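Local coordinates for protein prophage lambdalm01, antigen B (PDB 4ACV) that is probably a tail terminator of a prophage-derived particle, a protein that in related phages caps the tail tube once assembly ends, at residues Ser3-Val9 with Lys55-Arg59; Thr37-Ile43 with Arg59-Tyr65; Asp78-Gln82 with Ala95-Cys99. One frame throughout, in Å; residues are numbered along the deposited sequence.

Three contacts build on one antiparallel sheet: one within it, two against helices or their start. Contact 2, partly buried, is the backbone-paired hairpin itself: strands 37-48 and 55-66 run antiparallel near the centre of the chain, with a mainly apolar face ending in Thr-38 and His-64, and a face carrying the Glu-41/His-63 pair. Contact 1 continues along strand 55-66 to a wholly buried polar junction, where charge, hydroxyls and one water tie down the start of helix 6-19. Contact 3, also buried, sets the end of helix 71-82 against strand 92-99 by apolar packing and weak polar bonds. Contact 2 links the others: Met-42 touches Phe-6 of contact 1, and Ile-62 touches Ile-81 of contact 3.

Contact 1. Residues Ser3-Val9 with Lys55-Arg59; sequences SLSFMRV and KEKYR
Glu-56 OE1 is gripped by three partners: by the hydroxyl of Ser-3, whose OG donates to it over 2.6 Å, by a water 3.1 Å from this same OE1, and by the guanidinium of Arg-123 in a salt bridge. Ser-3 reaches the syn side of OE1, about 20° out of the carboxylate plane, while OE2 is taken by Gln-45. Such a set of donors would probably keep this buried carboxylate ionised. The water also donates to Tyr-58 OH and is held weakly by Leu-4 N, so it bridges the two segments at three points. Tyr-58 OH in turn donates to Leu-4 O at 2.6 Å, tilted from the carbonyl plane, and Gln-45 shares that acceptor. With the hydroxyl anchored, the ring has its position fixed at the far end; Tyr-58 CG, anti to the carbonyl carbon (chi1 -56°), carries it across to the 3-9 segment. There Val-9 lays CG2 over one face, a CH-pi contact 3.9 Å from the ring centroid, displaced toward the rim on the side of CE2. Phe-6 CA and Leu-4 O lie at the ring edge instead. Ser-5 caps the helix that follows, its OG accepting a weak bond from Met-7 N. The whole is an N-capped helix start pinned onto a strand of an antiparallel sheet, a junction of the alpha-beta fold seen in this putative tail terminator.

Contact 2. Residues Thr37-Ile43 with Arg59-Tyr65; sequences TTMIEMI and RFAIHHY
The His-63 imidazole takes Glu-41 at its edge: NE2 donates to Glu-41 OE1 over 2.7 Å with a nearly straight N-H (170°), and the acceptor lies in the ring plane. The carboxylate is turned away from that plane, so the nitrogen meets OE1 from above the carboxylate and not within it. Glu-41 CB also lies in the ring plane, beside NE2 and CD2. The other ring nitrogen, ND1, is bonded to His-112, so with both nitrogens engaged the ring's rotation is probably fixed. Tyr-65 stacks its ring with that of His-112; Thr-37 O lies in plane at the Tyr-65 edge, and Met-39 CE comes in obliquely, 3.6 Å from Tyr-65 CE1, brought there by the bend at chi3 (-41°). Phe-60 receives Ile-40 CG2 obliquely, 3.7 Å from its CD1, and that methyl also touches Ile-62 CD1. At the same face Thr-38 OG1 and His-64 ND1 share a hydrogen bond of 2.9 Å, while His-64 NE2 goes to Asp-70. Between the two faces, the pairs Thr-37/Tyr-65, Met-39/His-63 and Glu-41/Ala-61 are hydrogen-bonded in both directions, and Ile-43 N adds a bond to Arg-59 O. The face of Ile-40, Met-42, Phe-60 and Ile-62 turns to helices 6-19 and 71-82, with Leu-10 and Val-13 against Ile-40 and Ile-77 against Ile-62. The opposite face, bearing Glu-41 and His-63, meets strand 29-30 through Met-29, while strand 110-122 continues the sheet beyond 55-66.

Contact 3. Residues Asp78-Gln82 with Ala95-Cys99; sequences DTLIQ and AVRHC
Val-96 and the helix end at Ile-81 and Gln-82 make the apolar half of this contact. Val-96 CG1 lies 4.0 Å from Ile-81 CG2, the two side chains crossing at about a right angle, and the same methyl rests on the backbone, 3.6 Å from Ile-81 O and close to Gln-82 CA. Further along the strand the polar half begins. The His-98 ring meets the carboxylate of Asp-78 edge-on, the two groups approaching from opposite directions and lying nearly coplanar, 16° apart. Here NE2 of His-98 gives a weak hydrogen bond to Asp-78 OD2, 3.2 Å long and clearly bent at 121°; the exact placing of the two groups is somewhat doubtful. A chi1 of -66° at His-98 swings the ring to the side of its own backbone N and toward the helix. Asp-78 OD2 has a second weak donor in Gln-82 NE2 at 2.9 Å, one helical turn on, so OD2 is shared by one donor from the strand and one from its own helix. That amide is steeply turned against the His-98 ring, and the stronger partner of its NE2 is the backbone of another chain of the assembly.

In the next shell Phe-117 of strand 110-122 meets the His-98 ring and also touches Asp-78 and Ile-81, while Leu-17 of helix 6-19 packs on Ile-81. An acidic side chain of another chain accepts from His-98 N. The result is a helix end packed against a strand of the antiparallel sheet at a subunit interface, consistent with the oligomeric assembly expected of a tail terminator.

Contact 1. Residues Ser3-Val9 with Lys55-Arg59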
loop_
_atom_site.group_PDB
_atom_site.type_symbol
_atom_site.label_atom_id
_atom_site.label_comp_id
_atom_site.label_asym_id
_atom_site.label_seq_id
_atom_site.Cartn_x
_atom_site.Cartn_y
_atom_site.Cartn_z
ATOM N N SER B 3 -23.928 13.801 11.623
ATOM C CA SER B 3 -22.775 13.982 10.744
ATOM C C SER B 3 -23.176 14.361 9.317
ATOM O O SER B 3 -23.988 13.694 8.688
ATOM C CB SER B 3 -21.892 12.737 10.719
ATOM O OG SER B 3 -20.738 12.968 9.927
ATOM N N LEU B 4 -22.578 15.429 8.807
ATOM C CA LEU B 4 -22.904 15.932 7.479
ATOM C C LEU B 4 -22.432 14.992 6.367
ATOM O O LEU B 4 -21.286 14.538 6.367
ATOM C CB LEU B 4 -22.286 17.319 7.295
ATOM C CG LEU B 4 -22.935 18.289 6.313
ATOM C CD1 LEU B 4 -24.444 18.411 6.557
ATOM C CD2 LEU B 4 -22.254 19.646 6.423
ATOM N N SER B 5 -23.329 14.704 5.428
ATOM C CA SER B 5 -23.021 13.898 4.247
ATOM C C SER B 5 -22.024 14.608 3.324
ATOM O O SER B 5 -22.041 15.833 3.212
ATOM C CB SER B 5 -24.309 13.589 3.464
ATOM O OG SER B 5 -24.021 13.081 2.166
ATOM N N PHE B 6 -21.174 13.838 2.651
ATOM C CA PHE B 6 -20.182 14.422 1.759
ATOM C C PHE B 6 -20.824 15.328 0.696
ATOM O O PHE B 6 -20.285 16.389 0.378
ATOM C CB PHE B 6 -19.304 13.341 1.108
ATOM C CG PHE B 6 -20.007 12.522 0.054
ATOM C CD1 PHE B 6 -20.708 11.365 0.400
ATOM C CD2 PHE B 6 -19.946 12.890 -1.282
ATOM C CE1 PHE B 6 -21.348 10.599 -0.571
ATOM C CE2 PHE B 6 -20.577 12.139 -2.254
ATOM C CZ PHE B 6 -21.278 10.988 -1.902
ATOM N N MET B 7 -21.977 14.919 0.174
ATOM C CA MET B 7 -22.637 15.657 -0.905
ATOM C C MET B 7 -23.026 17.067 -0.500
ATOM O O MET B 7 -22.933 17.993 -1.295
ATOM C CB MET B 7 -23.872 14.916 -1.397
ATOM C CG MET B 7 -23.590 13.911 -2.490
ATOM S SD MET B 7 -25.095 13.522 -3.383
ATOM C CE MET B 7 -25.545 15.137 -4.002
ATOM N N ARG B 8 -23.474 17.214 0.740
ATOM C CA ARG B 8 -23.754 18.519 1.311
ATOM C C ARG B 8 -22.496 19.391 1.273
ATOM O O ARG B 8 -22.563 20.591 0.980
ATOM C CB ARG B 8 -24.222 18.352 2.753
ATOM C CG ARG B 8 -25.380 19.229 3.131
ATOM C CD ARG B 8 -26.640 18.832 2.390
ATOM N NE ARG B 8 -27.739 18.605 3.320
ATOM C CZ ARG B 8 -28.353 19.571 3.994
ATOM N NH1 ARG B 8 -27.971 20.831 3.838
ATOM N NH2 ARG B 8 -29.347 19.279 4.824
ATOM N N VAL B 9 -21.347 18.785 1.573
ATOM C CA VAL B 9 -20.072 19.499 1.521
ATOM C C VAL B 9 -19.675 19.832 0.072
ATOM O O VAL B 9 -19.260 20.952 -0.218
ATOM C CB VAL B 9 -18.943 18.734 2.259
ATOM C CG1 VAL B 9 -17.617 19.460 2.096
ATOM C CG2 VAL B 9 -19.287 18.573 3.739
ATOM N N LYS B 55 -15.753 16.698 15.666
ATOM C CA LYS B 55 -14.982 17.199 14.533
ATOM C C LYS B 55 -14.806 16.095 13.491
ATOM O O LYS B 55 -14.669 14.913 13.821
ATOM C CB LYS B 55 -13.610 17.701 15.000
ATOM C CG LYS B 55 -13.261 19.119 14.573
ATOM N N GLU B 56 -14.793 16.494 12.226
ATOM C CA GLU B 56 -14.701 15.551 11.130
ATOM C C GLU B 56 -13.866 16.156 10.004
ATOM O O GLU B 56 -13.932 17.363 9.745
ATOM C CB GLU B 56 -16.103 15.217 10.639
ATOM C CG GLU B 56 -16.258 13.838 10.091
ATOM C CD GLU B 56 -17.675 13.315 10.232
ATOM O OE1 GLU B 56 -18.506 13.962 10.913
ATOM O OE2 GLU B 56 -17.955 12.246 9.655
ATOM N N LYS B 57 -13.069 15.317 9.349
ATOM C CA LYS B 57 -12.256 15.748 8.217
ATOM C C LYS B 57 -12.821 15.196 6.928
ATOM O O LYS B 57 -13.079 14.004 6.819
ATOM C CB LYS B 57 -10.808 15.278 8.356
ATOM C CG LYS B 57 -10.030 15.954 9.461
ATOM C CD LYS B 57 -8.588 15.467 9.505
ATOM C CE LYS B 57 -7.784 16.204 10.572
ATOM N NZ LYS B 57 -6.313 16.019 10.381
ATOM N N TYR B 58 -12.999 16.071 5.948
ATOM C CA TYR B 58 -13.380 15.646 4.611
ATOM C C TYR B 58 -12.252 15.968 3.639
ATOM O O TYR B 58 -11.668 17.064 3.666
ATOM C CB TYR B 58 -14.647 16.367 4.139
ATOM C CG TYR B 58 -15.876 16.244 5.024
ATOM C CD1 TYR B 58 -15.916 16.814 6.293
ATOM C CD2 TYR B 58 -17.023 15.611 4.563
ATOM C CE1 TYR B 58 -17.057 16.724 7.093
ATOM C CE2 TYR B 58 -18.167 15.530 5.347
ATOM C CZ TYR B 58 -18.177 16.086 6.608
ATOM O OH TYR B 58 -19.314 15.989 7.376
ATOM N N ARG B 59 -11.962 15.018 2.761
ATOM C CA ARG B 59 -10.960 15.222 1.729
ATOM C C ARG B 59 -11.572 15.177 0.330
ATOM O O ARG B 59 -12.391 14.319 0.008
ATOM C CB ARG B 59 -9.825 14.217 1.867
ATOM C CG ARG B 59 -9.043 14.394 3.155
ATOM C CD ARG B 59 -7.928 13.357 3.361
ATOM N NE ARG B 59 -7.693 13.215 4.796
ATOM C CZ ARG B 59 -8.163 12.219 5.548
ATOM N NH1 ARG B 59 -8.857 11.225 5.000
ATOM N NH2 ARG B 59 -7.915 12.204 6.852
HETATM O O HOH W 1 -19.880 16.679 10.387
#

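Contact 2. Residues Thr37-Ile43 with Arg59-Tyr65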
loop_
_atom_site.group_PDB
_atom_site.type_symbol
_atom_site.label_atom_id
_atom_site.label_comp_id
_atom_site.label_asym_id
_atom_site.label_seq_id
_atom_site.Cartn_x
_atom_site.Cartn_y
_atom_site.Cartn_z
ATOM N N THR B 37 -12.693 21.635 -18.303
ATOM C CA THR B 37 -13.744 21.493 -17.311
ATOM C C THR B 37 -13.151 21.572 -15.913
ATOM O O THR B 37 -11.951 21.336 -15.708
ATOM C CB THR B 37 -14.515 20.156 -17.467
ATOM O OG1 THR B 37 -15.523 20.056 -16.454
ATOM C CG2 THR B 37 -13.578 18.954 -17.352
ATOM N N THR B 38 -13.996 21.916 -14.952
ATOM C CA THR B 38 -13.593 21.927 -13.556
ATOM C C THR B 38 -14.527 21.067 -12.735
ATOM O O THR B 38 -15.747 21.267 -12.748
ATOM C CB THR B 38 -13.582 23.336 -12.992
ATOM O OG1 THR B 38 -12.797 24.173 -13.854
ATOM C CG2 THR B 38 -12.989 23.321 -11.575
ATOM N N MET B 39 -13.934 20.120 -12.014
ATOM C CA MET B 39 -14.664 19.097 -11.284
ATOM C C MET B 39 -14.132 18.990 -9.880
ATOM O O MET B 39 -12.939 19.153 -9.648
ATOM C CB MET B 39 -14.487 17.730 -11.963
ATOM C CG MET B 39 -15.228 17.567 -13.267
ATOM S SD MET B 39 -14.767 16.042 -14.114
ATOM C CE MET B 39 -12.994 16.044 -13.840
ATOM N N ILE B 40 -15.019 18.686 -8.943
ATOM C CA ILE B 40 -14.612 18.343 -7.582
ATOM C C ILE B 40 -14.713 16.843 -7.401
ATOM O O ILE B 40 -15.760 16.250 -7.642
ATOM C CB ILE B 40 -15.487 19.029 -6.514
ATOM C CG1 ILE B 40 -15.754 20.482 -6.907
ATOM C CG2 ILE B 40 -14.814 18.944 -5.153
ATOM C CD1 ILE B 40 -16.699 21.219 -5.984
ATOM N N GLU B 41 -13.614 16.226 -6.991
ATOM C CA GLU B 41 -13.624 14.804 -6.700
ATOM C C GLU B 41 -13.580 14.572 -5.192
ATOM O O GLU B 41 -12.575 14.854 -4.542
ATOM C CB GLU B 41 -12.438 14.116 -7.358
ATOM C CG GLU B 41 -12.443 12.617 -7.171
ATOM C CD GLU B 41 -11.070 12.002 -7.369
ATOM O OE1 GLU B 41 -10.076 12.751 -7.449
ATOM O OE2 GLU B 41 -10.986 10.767 -7.438
ATOM N N MET B 42 -14.672 14.058 -4.638
ATOM C CA MET B 42 -14.701 13.688 -3.233
ATOM C C MET B 42 -13.863 12.433 -3.047
ATOM O O MET B 42 -13.851 11.553 -3.896
ATOM C CB MET B 42 -16.144 13.463 -2.765
ATOM C CG MET B 42 -16.321 13.194 -1.269
ATOM S SD MET B 42 -15.953 14.573 -0.117
ATOM C CE MET B 42 -16.616 15.952 -0.994
ATOM N N ILE B 43 -13.140 12.360 -1.943
ATOM C CA ILE B 43 -12.241 11.233 -1.713
ATOM C C ILE B 43 -12.637 10.422 -0.471
ATOM O O ILE B 43 -12.984 9.253 -0.580
ATOM C CB ILE B 43 -10.787 11.714 -1.604
ATOM C CG1 ILE B 43 -10.371 12.414 -2.908
ATOM C CG2 ILE B 43 -9.863 10.554 -1.260
ATOM C CD1 ILE B 43 -9.217 13.388 -2.725
ATOM N N ARG B 59 -11.962 15.018 2.761
ATOM C CA ARG B 59 -10.960 15.222 1.729
ATOM C C ARG B 59 -11.572 15.177 0.330
ATOM O O ARG B 59 -12.391 14.319 0.008
ATOM C CB ARG B 59 -9.825 14.217 1.867
ATOM C CG ARG B 59 -9.043 14.394 3.155
ATOM C CD ARG B 59 -7.928 13.357 3.361
ATOM N NE ARG B 59 -7.693 13.215 4.796
ATOM C CZ ARG B 59 -8.163 12.219 5.548
ATOM N NH1 ARG B 59 -8.857 11.225 5.000
ATOM N NH2 ARG B 59 -7.915 12.204 6.852
ATOM N N PHE B 60 -11.173 16.124 -0.499
ATOM C CA PHE B 60 -11.641 16.151 -1.871
ATOM C C PHE B 60 -10.571 16.831 -2.703
ATOM O O PHE B 60 -9.647 17.454 -2.165
ATOM C CB PHE B 60 -12.985 16.887 -1.964
ATOM C CG PHE B 60 -12.923 18.303 -1.481
ATOM C CD1 PHE B 60 -12.469 19.318 -2.322
ATOM C CD2 PHE B 60 -13.299 18.625 -0.184
ATOM C CE1 PHE B 60 -12.398 20.632 -1.886
ATOM C CE2 PHE B 60 -13.232 19.940 0.264
ATOM C CZ PHE B 60 -12.784 20.948 -0.595
ATOM N N ALA B 61 -10.687 16.707 -4.015
ATOM C CA ALA B 61 -9.709 17.302 -4.915
ATOM C C ALA B 61 -10.410 18.122 -5.982
ATOM O O ALA B 61 -11.499 17.766 -6.442
ATOM C CB ALA B 61 -8.846 16.211 -5.564
ATOM N N ILE B 62 -9.792 19.225 -6.374
ATOM C CA ILE B 62 -10.293 19.986 -7.505
ATOM C C ILE B 62 -9.507 19.622 -8.751
ATOM O O ILE B 62 -8.283 19.741 -8.767
ATOM C CB ILE B 62 -10.187 21.493 -7.274
ATOM C CG1 ILE B 62 -10.966 21.885 -6.022
ATOM C CG2 ILE B 62 -10.702 22.245 -8.497
ATOM C CD1 ILE B 62 -12.451 21.585 -6.115
ATOM N N HIS B 63 -10.222 19.165 -9.781
ATOM C CA HIS B 63 -9.628 18.842 -11.072
ATOM C C HIS B 63 -9.899 19.947 -12.076
ATOM O O HIS B 63 -11.037 20.160 -12.468
ATOM C CB HIS B 63 -10.181 17.523 -11.606
ATOM C CG HIS B 63 -9.801 16.338 -10.783
ATOM N ND1 HIS B 63 -8.645 15.622 -11.000
ATOM C CD2 HIS B 63 -10.417 15.746 -9.729
ATOM C CE1 HIS B 63 -8.572 14.635 -10.126
ATOM N NE2 HIS B 63 -9.635 14.691 -9.346
ATOM N N HIS B 64 -8.844 20.643 -12.482
ATOM C CA HIS B 64 -8.949 21.756 -13.425
ATOM C C HIS B 64 -8.262 21.405 -14.753
ATOM O O HIS B 64 -7.033 21.422 -14.847
ATOM C CB HIS B 64 -8.328 23.015 -12.801
ATOM C CG HIS B 64 -8.640 24.286 -13.529
ATOM N ND1 HIS B 64 -9.926 24.655 -13.872
ATOM C CD2 HIS B 64 -7.838 25.295 -13.949
ATOM C CE1 HIS B 64 -9.899 25.827 -14.484
ATOM N NE2 HIS B 64 -8.644 26.238 -14.541
ATOM N N TYR B 65 -9.064 21.072 -15.767
ATOM C CA TYR B 65 -8.550 20.778 -17.111
ATOM C C TYR B 65 -8.683 21.982 -18.025
ATOM O O TYR B 65 -9.760 22.551 -18.156
ATOM C CB TYR B 65 -9.314 19.623 -17.758
ATOM C CG TYR B 65 -9.180 18.295 -17.074
ATOM C CD1 TYR B 65 -9.962 17.982 -15.970
ATOM C CD2 TYR B 65 -8.291 17.336 -17.548
ATOM C CE1 TYR B 65 -9.853 16.745 -15.343
ATOM C CE2 TYR B 65 -8.176 16.102 -16.933
ATOM C CZ TYR B 65 -8.962 15.811 -15.829
ATOM O OH TYR B 65 -8.862 14.583 -15.206
#

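Contact 3. Residues Asp78-Gln82 with Ala95-Cys99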
loop_
_atom_site.group_PDB
_atom_site.type_symbol
_atom_site.label_atom_id
_atom_site.label_comp_id
_atom_site.label_asym_id
_atom_site.label_seq_id
_atom_site.Cartn_x
_atom_site.Cartn_y
_atom_site.Cartn_z
ATOM N N ASP B 78 -8.346 27.988 -6.006
ATOM C CA ASP B 78 -7.612 27.627 -4.808
ATOM C C ASP B 78 -7.861 28.630 -3.682
ATOM O O ASP B 78 -8.046 28.257 -2.524
ATOM C CB ASP B 78 -6.126 27.585 -5.134
ATOM C CG ASP B 78 -5.313 26.928 -4.053
ATOM O OD1 ASP B 78 -5.208 25.690 -4.074
ATOM O OD2 ASP B 78 -4.760 27.650 -3.194
ATOM N N THR B 79 -7.866 29.911 -4.028
ATOM C CA THR B 79 -8.023 30.965 -3.037
ATOM C C THR B 79 -9.453 31.054 -2.504
ATOM O O THR B 79 -9.664 31.278 -1.315
ATOM C CB THR B 79 -7.593 32.324 -3.614
ATOM O OG1 THR B 79 -6.209 32.264 -3.988
ATOM C CG2 THR B 79 -7.811 33.438 -2.594
ATOM N N LEU B 80 -10.436 30.884 -3.380
ATOM C CA LEU B 80 -11.824 30.892 -2.944
ATOM C C LEU B 80 -12.102 29.770 -1.941
ATOM O O LEU B 80 -12.705 30.002 -0.895
ATOM C CB LEU B 80 -12.771 30.804 -4.141
ATOM C CG LEU B 80 -12.787 32.094 -4.970
ATOM C CD1 LEU B 80 -13.587 31.939 -6.270
ATOM C CD2 LEU B 80 -13.296 33.271 -4.134
ATOM N N ILE B 81 -11.646 28.566 -2.258
ATOM C CA ILE B 81 -11.861 27.420 -1.387
ATOM C C ILE B 81 -11.240 27.648 0.001
ATOM O O ILE B 81 -11.861 27.350 1.023
ATOM C CB ILE B 81 -11.325 26.123 -2.028
ATOM C CG1 ILE B 81 -12.113 25.780 -3.295
ATOM C CG2 ILE B 81 -11.409 24.983 -1.060
ATOM C CD1 ILE B 81 -11.477 24.672 -4.120
ATOM N N GLN B 82 -10.026 28.197 0.036
ATOM C CA GLN B 82 -9.381 28.518 1.311
ATOM C C GLN B 82 -10.074 29.630 2.102
ATOM O O GLN B 82 -9.891 29.730 3.310
ATOM C CB GLN B 82 -7.924 28.905 1.093
ATOM C CG GLN B 82 -7.050 27.769 0.653
ATOM C CD GLN B 82 -5.599 28.128 0.732
ATOM O OE1 GLN B 82 -5.019 28.139 1.817
ATOM N NE2 GLN B 82 -4.997 28.440 -0.412
ATOM N N ALA B 95 -11.324 24.695 9.394
ATOM C CA ALA B 95 -10.061 24.858 8.678
ATOM C C ALA B 95 -10.106 24.252 7.286
ATOM O O ALA B 95 -10.711 23.206 7.073
ATOM C CB ALA B 95 -8.921 24.242 9.465
ATOM N N VAL B 96 -9.447 24.920 6.349
ATOM C CA VAL B 96 -9.289 24.422 4.992
ATOM C C VAL B 96 -7.799 24.282 4.724
ATOM O O VAL B 96 -7.056 25.248 4.836
ATOM C CB VAL B 96 -9.908 25.397 3.960
ATOM C CG1 VAL B 96 -9.734 24.859 2.539
ATOM C CG2 VAL B 96 -11.391 25.670 4.285
ATOM N N ARG B 97 -7.366 23.072 4.387
ATOM C CA ARG B 97 -5.952 22.771 4.206
ATOM C C ARG B 97 -5.673 22.111 2.862
ATOM O O ARG B 97 -6.452 21.277 2.404
ATOM C CB ARG B 97 -5.475 21.784 5.280
ATOM C CG ARG B 97 -5.448 22.296 6.687
ATOM C CD ARG B 97 -4.937 21.194 7.605
ATOM N NE ARG B 97 -5.620 21.179 8.897
ATOM C CZ ARG B 97 -6.812 20.625 9.116
ATOM N NH1 ARG B 97 -7.477 20.047 8.126
ATOM N NH2 ARG B 97 -7.345 20.656 10.333
ATOM N N HIS B 98 -4.552 22.470 2.243
ATOM C CA HIS B 98 -3.996 21.628 1.197
ATOM C C HIS B 98 -3.495 20.391 1.901
ATOM O O HIS B 98 -2.830 20.469 2.929
ATOM C CB HIS B 98 -2.828 22.287 0.474
ATOM C CG HIS B 98 -3.211 23.501 -0.311
ATOM N ND1 HIS B 98 -4.112 23.460 -1.352
ATOM C CD2 HIS B 98 -2.794 24.785 -0.224
ATOM C CE1 HIS B 98 -4.243 24.670 -1.862
ATOM N NE2 HIS B 98 -3.460 25.493 -1.192
ATOM N N CYS B 99 -3.835 19.245 1.342
ATOM C CA CYS B 99 -3.473 17.996 1.935
ATOM C C CYS B 99 -3.588 16.933 0.874
ATOM O O CYS B 99 -4.634 16.786 0.240
ATOM C CB CYS B 99 -4.417 17.687 3.096
ATOM S SG CYS B 99 -4.099 16.098 3.882
#